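Local coordinates for protein CCN family member 3 (Rattus norvegicus, PDB 5NB8) that acts as a secreted matricellular signalling protein, binding integrins and NOTCH1 to regulate proliferation, adhesion and differentiation, and is represented here by its von Willebrand factor C domain, at residues E20-H26 against V37-L42. Sequence-based numbering, arbitrary orientation.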
loop_
_atom_site.group_PDB
_atom_site.type_symbol
_atom_site.label_atom_id
_atom_site.label_comp_id
_atom_site.label_asym_id
_atom_site.label_seq_id
_atom_site.Cartn_x
_atom_site.Cartn_y
_atom_site.Cartn_z
ATOM N N GLU A 20 -3.401 -5.452 7.740
ATOM C CA GLU A 20 -3.511 -4.294 6.853
ATOM C C GLU A 20 -3.331 -3.030 7.677
ATOM O O GLU A 20 -4.222 -2.686 8.481
ATOM C CB GLU A 20 -4.857 -4.286 6.140
ATOM C CG GLU A 20 -5.224 -5.631 5.562
ATOM C CD GLU A 20 -6.650 -5.671 5.083
ATOM O OE1 GLU A 20 -7.222 -4.581 4.854
ATOM O OE2 GLU A 20 -7.199 -6.786 4.943
ATOM N N PRO A 21 -2.212 -2.319 7.543
ATOM C CA PRO A 21 -2.074 -1.074 8.306
ATOM C C PRO A 21 -2.993 0.016 7.776
ATOM O O PRO A 21 -3.386 0.906 8.539
ATOM C CB PRO A 21 -0.595 -0.717 8.138
ATOM C CG PRO A 21 -0.218 -1.314 6.789
ATOM C CD PRO A 21 -1.076 -2.561 6.636
ATOM N N ASN A 22 -3.350 -0.049 6.495
ATOM C CA ASN A 22 -4.382 0.782 5.879
ATOM C C ASN A 22 -4.942 -0.011 4.700
ATOM O O ASN A 22 -4.469 -1.110 4.397
ATOM C CB ASN A 22 -3.822 2.151 5.456
ATOM C CG ASN A 22 -2.577 2.029 4.584
ATOM O OD1 ASN A 22 -2.585 1.338 3.560
ATOM N ND2 ASN A 22 -1.491 2.656 5.009
ATOM N N CYS A 23 -5.951 0.553 4.023
ATOM C CA CYS A 23 -6.597 -0.136 2.904
ATOM C C CYS A 23 -5.677 -0.319 1.703
ATOM O O CYS A 23 -5.979 -1.132 0.822
ATOM C CB CYS A 23 -7.862 0.626 2.476
ATOM S SG CYS A 23 -7.516 2.216 1.668
ATOM N N GLN A 24 -4.558 0.396 1.651
ATOM C CA GLN A 24 -3.682 0.363 0.491
ATOM C C GLN A 24 -2.619 -0.731 0.548
ATOM O O GLN A 24 -1.963 -0.980 -0.471
ATOM C CB GLN A 24 -3.010 1.727 0.321
ATOM C CG GLN A 24 -4.033 2.858 0.092
ATOM C CD GLN A 24 -3.397 4.106 -0.464
ATOM O OE1 GLN A 24 -2.174 4.200 -0.534
ATOM N NE2 GLN A 24 -4.220 5.067 -0.881
ATOM N N TYR A 25 -2.422 -1.395 1.687
ATOM C CA TYR A 25 -1.323 -2.357 1.797
ATOM C C TYR A 25 -1.743 -3.623 2.532
ATOM O O TYR A 25 -2.601 -3.598 3.415
ATOM C CB TYR A 25 -0.112 -1.726 2.489
ATOM C CG TYR A 25 0.713 -0.930 1.515
ATOM C CD1 TYR A 25 0.445 0.408 1.278
ATOM C CD2 TYR A 25 1.738 -1.530 0.801
ATOM C CE1 TYR A 25 1.193 1.140 0.367
ATOM C CE2 TYR A 25 2.483 -0.811 -0.118
ATOM C CZ TYR A 25 2.199 0.528 -0.330
ATOM O OH TYR A 25 2.938 1.248 -1.234
ATOM N N HIS A 26 -1.123 -4.738 2.143
ATOM C CA HIS A 26 -1.306 -6.035 2.783
ATOM C C HIS A 26 0.064 -6.512 3.245
ATOM O O HIS A 26 0.984 -6.621 2.429
ATOM C CB HIS A 26 -1.932 -7.034 1.809
ATOM C CG HIS A 26 -2.143 -8.402 2.377
ATOM N ND1 HIS A 26 -3.175 -8.697 3.241
ATOM C CD2 HIS A 26 -1.469 -9.561 2.186
ATOM C CE1 HIS A 26 -3.119 -9.976 3.570
ATOM N NE2 HIS A 26 -2.094 -10.523 2.942
ATOM N N VAL A 37 2.676 -5.735 0.423
ATOM C CA VAL A 37 2.421 -5.529 -1.004
ATOM C C VAL A 37 1.323 -4.493 -1.205
ATOM O O VAL A 37 0.334 -4.483 -0.458
ATOM C CB VAL A 37 2.040 -6.842 -1.699
ATOM C CG1 VAL A 37 3.261 -7.757 -1.807
ATOM C CG2 VAL A 37 0.945 -7.550 -0.908
ATOM N N PRO A 38 1.437 -3.647 -2.219
ATOM C CA PRO A 38 0.375 -2.684 -2.496
ATOM C C PRO A 38 -0.864 -3.378 -3.018
ATOM O O PRO A 38 -0.797 -4.388 -3.722
ATOM C CB PRO A 38 0.987 -1.771 -3.565
ATOM C CG PRO A 38 2.000 -2.636 -4.260
ATOM C CD PRO A 38 2.503 -3.624 -3.242
ATOM N N ARG A 39 -2.013 -2.833 -2.635
ATOM C CA ARG A 39 -3.293 -3.291 -3.146
ATOM C C ARG A 39 -3.839 -2.388 -4.244
ATOM O O ARG A 39 -4.780 -2.781 -4.935
ATOM C CB ARG A 39 -4.298 -3.405 -1.994
ATOM C CG ARG A 39 -3.868 -4.472 -0.975
ATOM C CD ARG A 39 -4.692 -4.444 0.290
ATOM N NE ARG A 39 -6.108 -4.631 0.016
ATOM C CZ ARG A 39 -7.066 -4.470 0.922
ATOM N NH1 ARG A 39 -8.333 -4.661 0.589
ATOM N NH2 ARG A 39 -6.755 -4.119 2.162
ATOM N N CYS A 40 -3.252 -1.215 -4.438
ATOM C CA CYS A 40 -3.633 -0.316 -5.520
ATOM C C CYS A 40 -2.751 -0.572 -6.740
ATOM O O CYS A 40 -1.744 -1.283 -6.672
ATOM C CB CYS A 40 -3.524 1.144 -5.067
ATOM S SG CYS A 40 -4.582 1.588 -3.650
ATOM N N GLN A 41 -3.144 0.010 -7.871
ATOM C CA GLN A 41 -2.343 -0.034 -9.093
ATOM C C GLN A 41 -1.390 1.146 -9.092
ATOM O O GLN A 41 -1.808 2.286 -9.320
ATOM C CB GLN A 41 -3.213 0.035 -10.341
ATOM C CG GLN A 41 -3.777 -1.246 -10.824
ATOM C CD GLN A 41 -4.484 -1.073 -12.162
ATOM O OE1 GLN A 41 -3.856 -0.880 -13.212
ATOM N NE2 GLN A 41 -5.805 -1.153 -12.126
ATOM N N LEU A 42 -0.106 0.884 -8.859
ATOM C CA LEU A 42 0.883 1.956 -8.906
ATOM C C LEU A 42 1.294 2.191 -10.358
ATOM O O LEU A 42 2.443 2.002 -10.753
ATOM C CB LEU A 42 2.071 1.634 -8.002
ATOM C CG LEU A 42 1.589 1.379 -6.560
ATOM C CD1 LEU A 42 2.717 1.268 -5.560
ATOM C CD2 LEU A 42 0.630 2.470 -6.137
HETATM O O HOH W 1 -1.317 0.420 -2.877
#
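His26 and Val37 form the outermost hydrogen-bonded bridge, at the open end of an antiparallel hairpin, a worked example of how backbone pairing continues past a strand end. His26 N gives to Val37 O at 3.0 Å and Val37 N to His26 O at 2.8 Å. Beyond the non-hydrogen-bonded pair Tyr25 and Pro38, Arg39 N reaches Gln24 O at 2.8 Å, nearly straight at 168° though well above the carbonyl plane. The same oxygen takes a second hydrogen bond from a water that accepts from Cys40 N, so it is gripped twice.

Among charged groups, the Arg39 side chain runs past Cys23 O toward Glu20; a turn at chi3 (58°) breaks the otherwise extended chain and directs the guanidinium there, and NH2 meets Glu20 OE1 at 2.8 Å in a salt bridge whose hydrogen bond is weak. The guanidinium lies nearly perpendicular to the carboxylate, with Cys23 O over one face.

Apolar contact is led by Tyr25, whose ring leans obliquely across Pro38, CE2 lying 3.9 Å from Pro38 CB. A serine here would probably strip Pro38 of this aromatic neighbour and open a gap beside it.

This is the open end of the hairpin of strands 25-30 and 33-38, flanked by strand 18-19; disulfides Cys23-Cys63 and Cys40-Cys64, with Gln24 NE2 bonded to Glu65 and Cys63 O, tie it to the segment leading into strand 66-69 of the VWC domain.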